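Local coordinates for glycosyl hydrolases family 2, sugar binding domain protein (Bacteroides uniformis str. 3978 T3 ii, PDB 6D1P) that probably hydrolyses O-glycosidic bonds as a family 2 beta-glucuronidase of a human gut bacterium, at residues G133-K138 with L407-E412; R172-I177 with G433-F438; M176-S179 with N185-G188; D333-G338 with R764-A769; I387-G392 with E397-Q402. All coordinates share one frame; numbering follows the deposited sequence.

Overall arrangement
Interactions 1 and 2 both join the sugar-binding domain to the TIM barrel, but by different means: one direct amide-carboxylate bond in interaction 1, a sodium ion and waters at the second subunit in interaction 2. Interactions 3 and 5 are the buried pair. Interaction 3 packs a leucine beside a potassium site whose ligands it shares with interaction 2, whereas interaction 5 sets two aromatic side chains at right angles between a barrel loop and helix 397-414. That helix serves both interaction 1 and interaction 5, and its Q402 bonds to I177 of interactions 2 and 3. Interaction 4, only partly buried, links a barrel loop to the C-terminal region and touches interaction 3 through D333 and Y187.

Interaction 1. Residues G133-K138 with L407-E412; sequences GYDEWK and LTNMIE
D135 and N409 bridge two domains of the family 2 fold, the loop leading into strand 137-140 of the sugar-binding domain meeting helix 397-414 of the TIM barrel. Their side chains slant across one another, with carboxylate and amide planes 33° apart. CG of D135 lies between its own backbone N and carbonyl carbon (chi1 53°), which turns the carboxylate toward the helix. There N409 ND2 gives D135 OD2 a hydrogen bond of 2.6 Å, close to the amide plane and reasonably straight at 155°. It arrives at the anti lone pair, the one facing away from OD1. OD1 is itself fixed by H130 NE2, so both carboxylate oxygens are held and the group has little freedom to turn. One residue on, E136 O accepts from Q413 NE2, a second tie to the same helix, while the W137 ring turns from the helix to stack with H130 and F111. Behind the polar bond the two stems also meet, D135 CB lying 3.9 Å from N409 CB.

Interaction 2. Residues R172-I177 with G433-F438; sequences RDTEMI and GDFQTF. With NA (sodium ion), chain D; K (potassium ion), chain K.
F435 points its ring at the D173-M176 type I turn, meeting it with the rim, just where T174 and D434 share a sodium ion. From CB the side chain starts beside its own backbone N (chi1 -51°), which carries the ring across to the turn. F435 CD2 passes 3.7 Å from the sodium. Next along the rim, F435 CE2 meets E175 OE2 at 3.1 Å, the oxygen lying at the ring edge and near its plane, where the C-H dipole would favour it. E175 bends at chi2 to bring OE2 there, while its OE1 is bonded to G396 N. At the far end of the ring F435 CZ lies 3.2 Å from T174 O, approached obliquely. With an alanine here, E175 OE2 would probably lose its ring-edge neighbour and a gap would open beside T174 O. The sodium takes T174 OG1 at 2.6 Å, D434 O at 2.7 Å, a water, and S44 OG of the second subunit. D173 O and M176 O of the same turn bind a potassium ion. A further water joins T174 O, 2.6 Å away, to D434 OD2. OD2 also meets S179 OG, and OD1 of D434 pairs with R50 of the second subunit. The two loops thus meet through ion, water and ring edge, and the sodium ties sugar-binding domain, barrel and second subunit at one point.

Interaction 3. Residues M176-S179 with N185-G188; sequences MIPS and NLYG. With K (potassium ion), chain K.
A cis peptide bond before P178 kinks the 176-179 loop opposite the loop at L186, leaving the P178 and L186 CA atoms 7.7 Å apart. Across that gap the two side chains reach toward each other. L186 sets CG beside its backbone N, anti to the carbonyl carbon (chi1 -83°), and its branches then divide the work. L186 CD1 packs on the proline ring, 3.6 Å from P178 CG, and runs on toward S179 O. L186 CD2 turns to the backbone instead, 3.4 Å from P178 O. P178 O binds the potassium ion at 2.6 Å, and M176 O lies 2.5 Å from the same ion. D173 O and a water add to the shell, and a second water stands at a long 3.2 Å from the potassium. L186 CD2 itself comes within 4.0 Å of the ion, a methyl lying beside the site without binding it. A serine in place of L186 would probably lose the packing on P178 CG and open a gap next to the potassium. On the other side of the loop, S179 OG is engaged with M181 N. Carbonyl oxygens and waters thus satisfy the cation, while the leucine methyl fills a flank of the site without contributing a ligand.

Interaction 4. Residues D333-G338 with R764-A769; sequences DHAGVG and RNQGTA. With NA (sodium ion), chain C.
G336 N donates to a water at 2.8 Å, which lies 2.8 Å from N765 O and probably bridges the two loops; Q766 OE1 lies nearby, 3.7 Å from G336 N. The Q766 side chain folds back at chi2 (-63°), and its amide is anchored at home: NE2 donates to R764 O at 2.9 Å, almost straight at 174°, which fixes the turn of the group and leaves OE1 facing G336. A335 points its methyl into the opposing loop, where CB is 3.4 Å from Q766 O and 4.2 Å from T768 CG2. Q766 O accepts a hydrogen bond from R602 NH1. Beyond A335 the barrel loop carries a classic beta bulge, V337 and G338 both facing H334. At its start D333 binds a sodium ion through O and OD2, with D580 O as a further ligand, and its OD1 pairs with R602 and Y187 OH. The loop 333-338 follows barrel strand 321-329 and precedes helix 343-356, on the end of the barrel where TIM-barrel active sites lie, and it rests against the loop joining strands 751-756 and 774-776 of the C-terminal antiparallel sheet.

Interaction 5. Residues I387-G392 with E397-Q402; sequences IPWCRG and ESYKNQ
In W389 (chi1 -168°) and Y399 alike, the aromatic group extends anti to its own backbone N, and their ends meet in the space between loop and helix. The indole and phenol cross at about a right angle, the five-membered ring and the phenol ring being turned 87° from each other. Y399 OH comes in at the indole edge, near its plane, 3.0 Å from W389 NE1 and 3.2 Å from W389 CD1. The NE1 bond to this hydroxyl is weak and bent (121° at the hydrogen); NE1 also bonds to G393 O, consistent with a shared N-H. Apolar contact accompanies it, with W389 CD1 lying 4.0 Å from Y399 CZ. A water 2.6 Å from Y399 OH, bonded also to R391 O at 2.9 Å, ties the phenol to the far end of the loop. Several partners therefore surround the buried hydroxyl, and the loop is held at both W389, the centre of an inverse gamma turn, and R391. All this belongs to one beta-alpha unit of the TIM barrel: the loop leaves strand 382-386 and leads into helix 397-414, which carries Y399, while W389 packs against helix 440-457, its ring edge-to-face with F446.

Interaction 1. Residues G133-K138 with L407-E412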
# COMPACT_ATOMS: atom_id res chain seq x y z
N GLY A 133 -10.77 -9.04 16.28
CA GLY A 133 -11.06 -9.49 14.94
C GLY A 133 -11.75 -10.83 14.84
O GLY A 133 -11.87 -11.36 13.73
N TYR A 134 -12.19 -11.42 15.94
CA TYR A 134 -12.60 -12.82 15.85
C TYR A 134 -13.88 -13.17 16.59
O TYR A 134 -14.35 -14.30 16.46
CB TYR A 134 -11.47 -13.72 16.35
CG TYR A 134 -10.18 -13.37 15.68
CD1 TYR A 134 -9.89 -13.88 14.41
CD2 TYR A 134 -9.29 -12.47 16.26
CE1 TYR A 134 -8.73 -13.51 13.75
CE2 TYR A 134 -8.12 -12.10 15.60
CZ TYR A 134 -7.85 -12.63 14.34
OH TYR A 134 -6.69 -12.28 13.68
N ASP A 135 -14.46 -12.26 17.37
CA ASP A 135 -15.73 -12.50 18.04
C ASP A 135 -16.85 -11.77 17.31
O ASP A 135 -16.62 -10.88 16.49
CB ASP A 135 -15.65 -12.05 19.51
CG ASP A 135 -15.16 -10.61 19.66
OD1 ASP A 135 -14.50 -10.09 18.73
OD2 ASP A 135 -15.44 -9.99 20.72
N GLU A 136 -18.08 -12.16 17.62
CA GLU A 136 -19.25 -11.57 16.98
C GLU A 136 -19.76 -10.40 17.79
O GLU A 136 -19.63 -10.37 19.02
CB GLU A 136 -20.38 -12.59 16.84
CG GLU A 136 -19.96 -13.88 16.22
CD GLU A 136 -21.13 -14.80 15.99
OE1 GLU A 136 -22.07 -14.78 16.81
OE2 GLU A 136 -21.12 -15.53 14.98
N TRP A 137 -20.36 -9.44 17.09
CA TRP A 137 -20.84 -8.22 17.72
C TRP A 137 -21.85 -7.61 16.76
O TRP A 137 -21.96 -8.03 15.60
CB TRP A 137 -19.68 -7.26 18.03
CG TRP A 137 -18.83 -6.97 16.80
CD1 TRP A 137 -17.90 -7.78 16.22
CD2 TRP A 137 -18.83 -5.76 16.04
NE1 TRP A 137 -17.34 -7.17 15.13
CE2 TRP A 137 -17.90 -5.92 14.99
CE3 TRP A 137 -19.55 -4.56 16.12
CZ2 TRP A 137 -17.66 -4.94 14.04
CZ3 TRP A 137 -19.31 -3.57 15.16
CH2 TRP A 137 -18.38 -3.78 14.13
N LYS A 138 -22.60 -6.62 17.24
CA LYS A 138 -23.61 -5.99 16.41
C LYS A 138 -23.63 -4.48 16.63
O LYS A 138 -23.06 -3.96 17.59
CB LYS A 138 -25.00 -6.59 16.68
CG LYS A 138 -25.55 -6.33 18.08
CD LYS A 138 -26.94 -6.94 18.23
CE LYS A 138 -27.40 -6.91 19.66
NZ LYS A 138 -27.29 -5.52 20.20
N LEU A 407 -12.74 -13.59 25.83
CA LEU A 407 -13.05 -14.84 26.51
C LEU A 407 -14.54 -14.93 26.81
O LEU A 407 -15.18 -15.94 26.52
CB LEU A 407 -12.24 -14.98 27.80
CG LEU A 407 -12.52 -16.27 28.56
CD1 LEU A 407 -12.24 -17.47 27.71
CD2 LEU A 407 -11.68 -16.29 29.83
N THR A 408 -15.10 -13.84 27.33
CA THR A 408 -16.53 -13.78 27.63
C THR A 408 -17.36 -13.99 26.37
O THR A 408 -18.30 -14.80 26.37
CB THR A 408 -16.85 -12.43 28.28
OG1 THR A 408 -16.12 -12.33 29.51
CG2 THR A 408 -18.33 -12.28 28.54
N ASN A 409 -17.01 -13.30 25.29
CA ASN A 409 -17.77 -13.42 24.05
C ASN A 409 -17.65 -14.82 23.47
O ASN A 409 -18.65 -15.40 23.01
CB ASN A 409 -17.31 -12.38 23.03
CG ASN A 409 -17.80 -10.98 23.34
OD1 ASN A 409 -18.75 -10.80 24.08
ND2 ASN A 409 -17.15 -9.98 22.74
N MET A 410 -16.45 -15.39 23.47
CA MET A 410 -16.25 -16.71 22.90
C MET A 410 -17.10 -17.76 23.61
O MET A 410 -17.77 -18.58 22.98
CB MET A 410 -14.79 -17.10 22.97
CG MET A 410 -14.45 -18.31 22.14
SD MET A 410 -12.76 -18.82 22.41
CE MET A 410 -12.80 -19.12 24.17
N ILE A 411 -17.08 -17.74 24.94
CA ILE A 411 -17.83 -18.70 25.73
C ILE A 411 -19.33 -18.47 25.57
O ILE A 411 -20.09 -19.40 25.30
CB ILE A 411 -17.40 -18.62 27.20
CG1 ILE A 411 -16.00 -19.22 27.37
CG2 ILE A 411 -18.42 -19.32 28.09
CD1 ILE A 411 -15.38 -18.89 28.69
N GLU A 412 -19.77 -17.23 25.72
CA GLU A 412 -21.21 -16.97 25.63
C GLU A 412 -21.75 -17.28 24.24
O GLU A 412 -22.88 -17.76 24.11
CB GLU A 412 -21.51 -15.53 26.02
CG GLU A 412 -21.63 -15.36 27.53
CD GLU A 412 -21.85 -13.92 27.95
OE1 GLU A 412 -21.81 -13.02 27.07
OE2 GLU A 412 -22.04 -13.69 29.17

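Interaction 2. Residues R172-I177 with G433-F438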
# COMPACT_ATOMS: atom_id res chain seq x y z
N ARG A 172 -0.77 -2.28 13.17
CA ARG A 172 -0.05 -2.90 14.28
C ARG A 172 -0.34 -2.17 15.58
O ARG A 172 -0.25 -0.94 15.64
CB ARG A 172 1.45 -2.88 13.99
CG ARG A 172 1.81 -3.64 12.78
CD ARG A 172 3.27 -3.54 12.50
NE ARG A 172 4.09 -4.35 13.40
CZ ARG A 172 4.37 -5.63 13.20
NH1 ARG A 172 3.90 -6.27 12.14
NH2 ARG A 172 5.15 -6.28 14.06
N ASP A 173 -0.65 -2.92 16.63
CA ASP A 173 -0.98 -2.29 17.91
C ASP A 173 -0.55 -3.23 19.03
O ASP A 173 -1.21 -4.25 19.28
CB ASP A 173 -2.47 -1.99 17.96
CG ASP A 173 -2.90 -1.31 19.24
OD1 ASP A 173 -2.08 -1.15 20.16
OD2 ASP A 173 -4.10 -0.94 19.31
N THR A 174 0.53 -2.89 19.74
CA THR A 174 1.01 -3.84 20.75
C THR A 174 0.08 -3.95 21.95
O THR A 174 0.24 -4.89 22.74
CB THR A 174 2.42 -3.48 21.22
OG1 THR A 174 2.42 -2.21 21.89
CG2 THR A 174 3.36 -3.42 20.03
N GLU A 175 -0.89 -3.05 22.09
CA GLU A 175 -1.86 -3.10 23.18
C GLU A 175 -3.14 -3.82 22.77
O GLU A 175 -4.16 -3.71 23.47
CB GLU A 175 -2.17 -1.68 23.67
CG GLU A 175 -0.98 -0.99 24.34
CD GLU A 175 -0.56 -1.63 25.68
OE1 GLU A 175 -1.39 -2.32 26.34
OE2 GLU A 175 0.61 -1.43 26.09
N MET A 176 -3.11 -4.52 21.65
CA MET A 176 -4.22 -5.31 21.14
C MET A 176 -3.75 -6.76 20.97
O MET A 176 -2.66 -7.00 20.46
CB MET A 176 -4.71 -4.73 19.81
CG MET A 176 -5.98 -5.35 19.27
SD MET A 176 -6.43 -4.64 17.67
CE MET A 176 -5.15 -5.30 16.61
N ILE A 177 -4.56 -7.71 21.41
CA ILE A 177 -4.23 -9.12 21.18
C ILE A 177 -4.89 -9.51 19.86
O ILE A 177 -5.94 -8.93 19.52
CB ILE A 177 -4.69 -10.03 22.34
CG1 ILE A 177 -6.18 -9.88 22.63
CG2 ILE A 177 -3.89 -9.77 23.62
CD1 ILE A 177 -6.72 -11.02 23.50
N GLY A 433 8.58 -10.01 24.15
CA GLY A 433 9.16 -9.11 23.16
C GLY A 433 8.37 -7.88 22.78
O GLY A 433 8.93 -6.90 22.27
N ASP A 434 7.05 -7.91 23.00
CA ASP A 434 6.24 -6.77 22.60
C ASP A 434 6.37 -5.60 23.56
O ASP A 434 5.99 -4.49 23.19
CB ASP A 434 4.78 -7.19 22.46
CG ASP A 434 4.43 -7.61 21.04
OD1 ASP A 434 5.37 -7.79 20.22
OD2 ASP A 434 3.22 -7.74 20.74
N PHE A 435 6.88 -5.80 24.78
CA PHE A 435 7.10 -4.72 25.73
C PHE A 435 8.52 -4.81 26.29
O PHE A 435 9.18 -5.84 26.16
CB PHE A 435 6.07 -4.73 26.86
CG PHE A 435 4.64 -4.80 26.36
CD1 PHE A 435 4.02 -6.03 26.15
CD2 PHE A 435 3.95 -3.63 26.03
CE1 PHE A 435 2.73 -6.11 25.68
CE2 PHE A 435 2.65 -3.70 25.55
CZ PHE A 435 2.03 -4.94 25.37
N GLN A 436 8.98 -3.69 26.87
CA GLN A 436 10.29 -3.65 27.51
C GLN A 436 10.37 -4.55 28.74
O GLN A 436 11.46 -4.98 29.13
CB GLN A 436 10.64 -2.22 27.90
CG GLN A 436 10.39 -1.23 26.79
CD GLN A 436 10.75 0.20 27.16
OE1 GLN A 436 11.92 0.53 27.36
NE2 GLN A 436 9.73 1.05 27.26
N THR A 437 9.24 -4.84 29.37
CA THR A 437 9.17 -5.72 30.52
C THR A 437 8.58 -7.06 30.12
O THR A 437 7.89 -7.20 29.11
CB THR A 437 8.30 -5.12 31.62
OG1 THR A 437 6.92 -5.26 31.23
CG2 THR A 437 8.63 -3.65 31.85
N PHE A 438 8.84 -8.04 30.97
CA PHE A 438 8.19 -9.34 30.87
C PHE A 438 8.11 -9.88 32.30
O PHE A 438 9.13 -10.28 32.86
CB PHE A 438 8.96 -10.27 29.96
CG PHE A 438 8.26 -11.55 29.70
CD1 PHE A 438 7.35 -11.65 28.66
CD2 PHE A 438 8.48 -12.66 30.52
CE1 PHE A 438 6.68 -12.86 28.42
CE2 PHE A 438 7.81 -13.86 30.30
CZ PHE A 438 6.91 -13.96 29.25
NA NA D . 4.86 -2.06 22.85
K K K . -1.21 -6.82 18.39
O HOH W 1 -1.20 -5.50 16.12
O HOH W 2 1.36 -7.21 22.63
O HOH W 3 1.93 -6.74 18.89
O HOH W 4 4.96 -0.19 25.08

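Interaction 3. Residues M176-S179 with N185-G188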
# COMPACT_ATOMS: atom_id res chain seq x y z
N MET A 176 -3.11 -4.52 21.65
CA MET A 176 -4.22 -5.31 21.14
C MET A 176 -3.75 -6.76 20.97
O MET A 176 -2.66 -7.00 20.46
CB MET A 176 -4.71 -4.73 19.81
CG MET A 176 -5.98 -5.35 19.27
SD MET A 176 -6.43 -4.64 17.67
CE MET A 176 -5.15 -5.30 16.61
N ILE A 177 -4.56 -7.71 21.41
CA ILE A 177 -4.23 -9.12 21.18
C ILE A 177 -4.89 -9.51 19.86
O ILE A 177 -5.94 -8.93 19.52
CB ILE A 177 -4.69 -10.03 22.34
CG1 ILE A 177 -6.18 -9.88 22.63
CG2 ILE A 177 -3.89 -9.77 23.62
CD1 ILE A 177 -6.72 -11.02 23.50
N PRO A 178 -4.32 -10.44 19.07
CA PRO A 178 -3.05 -11.14 19.33
C PRO A 178 -1.84 -10.32 18.99
O PRO A 178 -1.94 -9.30 18.33
CB PRO A 178 -3.12 -12.34 18.38
CG PRO A 178 -3.83 -11.76 17.18
CD PRO A 178 -4.91 -10.88 17.79
N SER A 179 -0.68 -10.81 19.39
CA SER A 179 0.57 -10.12 19.15
C SER A 179 1.03 -10.27 17.72
O SER A 179 0.91 -11.36 17.12
CB SER A 179 1.65 -10.66 20.07
OG SER A 179 2.92 -10.38 19.53
N ASN A 185 -1.21 -14.14 10.03
CA ASN A 185 -1.53 -12.74 9.73
C ASN A 185 -2.67 -12.27 10.62
O ASN A 185 -3.61 -13.03 10.88
CB ASN A 185 -1.94 -12.53 8.27
CG ASN A 185 -0.85 -12.93 7.28
OD1 ASN A 185 -0.97 -13.95 6.58
ND2 ASN A 185 0.20 -12.12 7.19
N LEU A 186 -2.56 -11.03 11.11
CA LEU A 186 -3.68 -10.30 11.71
C LEU A 186 -4.42 -9.64 10.56
O LEU A 186 -4.16 -8.49 10.19
CB LEU A 186 -3.21 -9.28 12.74
CG LEU A 186 -2.90 -9.70 14.19
CD1 LEU A 186 -1.92 -10.87 14.27
CD2 LEU A 186 -2.37 -8.51 15.01
N TYR A 187 -5.36 -10.39 9.99
CA TYR A 187 -6.04 -10.00 8.77
C TYR A 187 -6.94 -8.78 8.99
O TYR A 187 -7.45 -8.54 10.07
CB TYR A 187 -6.88 -11.17 8.25
CG TYR A 187 -6.10 -12.19 7.46
CD1 TYR A 187 -5.31 -11.80 6.39
CD2 TYR A 187 -6.14 -13.55 7.79
CE1 TYR A 187 -4.60 -12.72 5.65
CE2 TYR A 187 -5.43 -14.50 7.04
CZ TYR A 187 -4.65 -14.06 5.97
OH TYR A 187 -3.93 -14.96 5.20
N GLY A 188 -7.14 -8.01 7.92
CA GLY A 188 -8.00 -6.84 7.96
C GLY A 188 -9.22 -7.01 7.06
O GLY A 188 -9.17 -7.71 6.04
K K K . -1.21 -6.82 18.39
O HOH W 3 1.93 -6.74 18.89
O HOH W 1 -1.20 -5.50 16.12

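Interaction 4. Residues D333-G338 with R764-A769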
# COMPACT_ATOMS: atom_id res chain seq x y z
N ASP A 333 -7.86 -18.91 6.86
CA ASP A 333 -6.88 -18.58 5.84
C ASP A 333 -7.12 -19.54 4.67
O ASP A 333 -7.33 -20.74 4.89
CB ASP A 333 -5.45 -18.73 6.39
CG ASP A 333 -4.37 -18.51 5.33
OD1 ASP A 333 -3.85 -17.38 5.23
OD2 ASP A 333 -4.02 -19.46 4.61
N HIS A 334 -7.10 -19.01 3.45
CA HIS A 334 -7.23 -19.85 2.27
C HIS A 334 -6.70 -19.09 1.06
O HIS A 334 -6.70 -17.85 1.03
CB HIS A 334 -8.68 -20.27 2.03
CG HIS A 334 -8.81 -21.40 1.05
ND1 HIS A 334 -8.92 -22.71 1.45
CD2 HIS A 334 -8.79 -21.42 -0.30
CE1 HIS A 334 -9.00 -23.49 0.38
NE2 HIS A 334 -8.92 -22.73 -0.69
N ALA A 335 -6.25 -19.86 0.06
CA ALA A 335 -5.62 -19.30 -1.13
C ALA A 335 -6.53 -18.32 -1.85
O ALA A 335 -7.70 -18.61 -2.12
CB ALA A 335 -5.23 -20.44 -2.08
N GLY A 336 -6.00 -17.14 -2.16
CA GLY A 336 -6.74 -16.17 -2.93
C GLY A 336 -7.68 -15.28 -2.14
O GLY A 336 -8.13 -14.27 -2.68
N VAL A 337 -7.99 -15.61 -0.88
CA VAL A 337 -9.00 -14.87 -0.15
C VAL A 337 -8.51 -14.38 1.21
O VAL A 337 -9.24 -13.65 1.89
CB VAL A 337 -10.29 -15.69 0.01
CG1 VAL A 337 -10.77 -16.16 -1.34
CG2 VAL A 337 -10.08 -16.88 1.02
N GLY A 338 -7.30 -14.74 1.62
CA GLY A 338 -6.90 -14.47 2.99
C GLY A 338 -7.89 -15.10 3.95
O GLY A 338 -8.12 -16.32 3.93
N ARG A 764 -0.74 -15.92 -9.65
CA ARG A 764 0.25 -15.82 -8.60
C ARG A 764 -0.40 -15.38 -7.30
O ARG A 764 -1.63 -15.22 -7.20
CB ARG A 764 1.39 -14.88 -9.01
CG ARG A 764 0.99 -13.48 -9.41
CD ARG A 764 2.17 -12.85 -10.17
NE ARG A 764 1.82 -11.60 -10.84
CZ ARG A 764 2.34 -10.41 -10.53
NH1 ARG A 764 3.25 -10.30 -9.56
NH2 ARG A 764 1.96 -9.32 -11.20
N ASN A 765 0.47 -15.20 -6.29
CA ASN A 765 0.09 -14.83 -4.92
C ASN A 765 -1.01 -15.74 -4.36
O ASN A 765 -1.94 -15.28 -3.70
CB ASN A 765 -0.32 -13.36 -4.84
CG ASN A 765 0.74 -12.44 -5.38
OD1 ASN A 765 1.95 -12.67 -5.21
ND2 ASN A 765 0.31 -11.40 -6.05
N GLN A 766 -0.89 -17.04 -4.59
CA GLN A 766 -1.84 -17.98 -4.00
C GLN A 766 -1.31 -18.68 -2.75
O GLN A 766 -2.10 -19.12 -1.92
CB GLN A 766 -2.26 -19.04 -5.03
CG GLN A 766 -2.87 -18.45 -6.30
CD GLN A 766 -4.15 -17.70 -6.02
OE1 GLN A 766 -5.14 -18.28 -5.57
NE2 GLN A 766 -4.13 -16.39 -6.27
N GLY A 767 0.01 -18.79 -2.61
CA GLY A 767 0.58 -19.58 -1.54
C GLY A 767 0.57 -21.07 -1.81
O GLY A 767 0.57 -21.87 -0.86
N THR A 768 0.56 -21.48 -3.07
CA THR A 768 0.45 -22.86 -3.50
C THR A 768 1.65 -23.24 -4.37
O THR A 768 2.46 -22.38 -4.74
CB THR A 768 -0.85 -23.09 -4.27
OG1 THR A 768 -0.90 -22.15 -5.36
CG2 THR A 768 -2.05 -22.86 -3.36
N ALA A 769 1.74 -24.53 -4.71
CA ALA A 769 2.85 -25.02 -5.54
C ALA A 769 2.82 -24.46 -6.96
O ALA A 769 3.87 -24.35 -7.59
CB ALA A 769 2.83 -26.55 -5.60
NA NA C . -4.84 -22.32 4.95
O HOH W 5 -3.76 -15.61 -1.65
O HOH W 6 -5.64 -23.28 7.47

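Interaction 5. Residues I387-G392 with E397-Q402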
# COMPACT_ATOMS: atom_id res chain seq x y z
N ILE A 387 -8.84 -17.96 23.08
CA ILE A 387 -8.73 -16.52 22.82
C ILE A 387 -7.36 -16.18 22.27
O ILE A 387 -6.38 -16.90 22.53
CB ILE A 387 -9.01 -15.68 24.07
CG1 ILE A 387 -8.14 -16.14 25.25
CG2 ILE A 387 -10.49 -15.67 24.38
CD1 ILE A 387 -7.98 -15.04 26.32
N PRO A 388 -7.22 -15.06 21.52
CA PRO A 388 -5.94 -14.78 20.87
C PRO A 388 -4.93 -14.08 21.77
O PRO A 388 -4.20 -13.19 21.31
CB PRO A 388 -6.35 -13.90 19.66
CG PRO A 388 -7.67 -13.34 20.00
CD PRO A 388 -8.29 -14.13 21.10
N TRP A 389 -4.86 -14.48 23.05
CA TRP A 389 -3.73 -14.10 23.89
C TRP A 389 -2.55 -14.98 23.47
O TRP A 389 -2.27 -16.04 24.04
CB TRP A 389 -4.05 -14.25 25.37
CG TRP A 389 -3.02 -13.61 26.24
CD1 TRP A 389 -2.10 -12.69 25.86
CD2 TRP A 389 -2.77 -13.87 27.63
NE1 TRP A 389 -1.30 -12.34 26.92
CE2 TRP A 389 -1.70 -13.05 28.02
CE3 TRP A 389 -3.36 -14.70 28.58
CZ2 TRP A 389 -1.19 -13.04 29.32
CZ3 TRP A 389 -2.87 -14.69 29.87
CH2 TRP A 389 -1.79 -13.86 30.23
N CYS A 390 -1.86 -14.53 22.43
CA CYS A 390 -0.91 -15.37 21.69
C CYS A 390 0.39 -14.59 21.53
O CYS A 390 0.49 -13.72 20.66
CB CYS A 390 -1.52 -15.77 20.35
SG CYS A 390 -0.50 -16.77 19.27
N ARG A 391 1.38 -14.91 22.38
CA ARG A 391 2.73 -14.36 22.37
C ARG A 391 2.80 -12.90 22.84
O ARG A 391 1.78 -12.20 22.90
CB ARG A 391 3.38 -14.47 20.99
CG ARG A 391 3.66 -15.91 20.54
CD ARG A 391 4.36 -15.98 19.19
NE ARG A 391 4.64 -17.37 18.86
CZ ARG A 391 5.25 -17.79 17.75
NH1 ARG A 391 5.66 -16.91 16.83
NH2 ARG A 391 5.46 -19.10 17.57
N GLY A 392 4.00 -12.48 23.25
CA GLY A 392 4.38 -11.09 23.37
C GLY A 392 4.51 -10.56 24.78
O GLY A 392 5.16 -9.53 24.98
N GLU A 397 -4.33 -1.98 30.69
CA GLU A 397 -5.70 -2.30 31.08
C GLU A 397 -6.56 -2.58 29.86
O GLU A 397 -7.49 -3.39 29.92
CB GLU A 397 -6.32 -1.16 31.89
CG GLU A 397 -6.12 -1.30 33.38
CD GLU A 397 -6.46 -2.70 33.91
OE1 GLU A 397 -7.61 -3.16 33.74
OE2 GLU A 397 -5.56 -3.35 34.50
N SER A 398 -6.29 -1.87 28.78
CA SER A 398 -7.11 -2.03 27.58
C SER A 398 -6.86 -3.40 26.97
O SER A 398 -7.80 -4.09 26.54
CB SER A 398 -6.77 -0.90 26.61
OG SER A 398 -7.77 -0.81 25.64
N TYR A 399 -5.59 -3.79 26.92
CA TYR A 399 -5.19 -5.12 26.50
C TYR A 399 -5.87 -6.19 27.36
O TYR A 399 -6.47 -7.13 26.83
CB TYR A 399 -3.66 -5.16 26.56
CG TYR A 399 -2.90 -6.45 26.27
CD1 TYR A 399 -1.97 -6.49 25.23
CD2 TYR A 399 -3.05 -7.58 27.06
CE1 TYR A 399 -1.23 -7.60 24.98
CE2 TYR A 399 -2.30 -8.73 26.81
CZ TYR A 399 -1.39 -8.72 25.77
OH TYR A 399 -0.63 -9.83 25.48
N LYS A 400 -5.81 -6.04 28.69
CA LYS A 400 -6.40 -7.05 29.58
C LYS A 400 -7.92 -7.10 29.42
O LYS A 400 -8.52 -8.18 29.46
CB LYS A 400 -6.05 -6.78 31.04
CG LYS A 400 -4.59 -6.97 31.42
CD LYS A 400 -4.32 -6.41 32.82
CE LYS A 400 -2.97 -5.67 32.90
NZ LYS A 400 -2.16 -6.09 34.11
N ASN A 401 -8.55 -5.94 29.26
CA ASN A 401 -9.99 -5.92 29.06
C ASN A 401 -10.38 -6.58 27.75
O ASN A 401 -11.45 -7.17 27.67
CB ASN A 401 -10.51 -4.48 29.11
CG ASN A 401 -10.83 -4.05 30.52
OD1 ASN A 401 -11.10 -4.88 31.39
ND2 ASN A 401 -10.78 -2.74 30.76
N GLN A 402 -9.54 -6.47 26.72
CA GLN A 402 -9.88 -7.14 25.47
C GLN A 402 -9.85 -8.65 25.65
O GLN A 402 -10.73 -9.36 25.15
CB GLN A 402 -8.94 -6.70 24.34
CG GLN A 402 -9.20 -7.51 23.04
CD GLN A 402 -8.19 -7.24 21.93
OE1 GLN A 402 -7.21 -6.52 22.11
NE2 GLN A 402 -8.46 -7.82 20.76
O HOH W 7 1.60 -9.62 24.21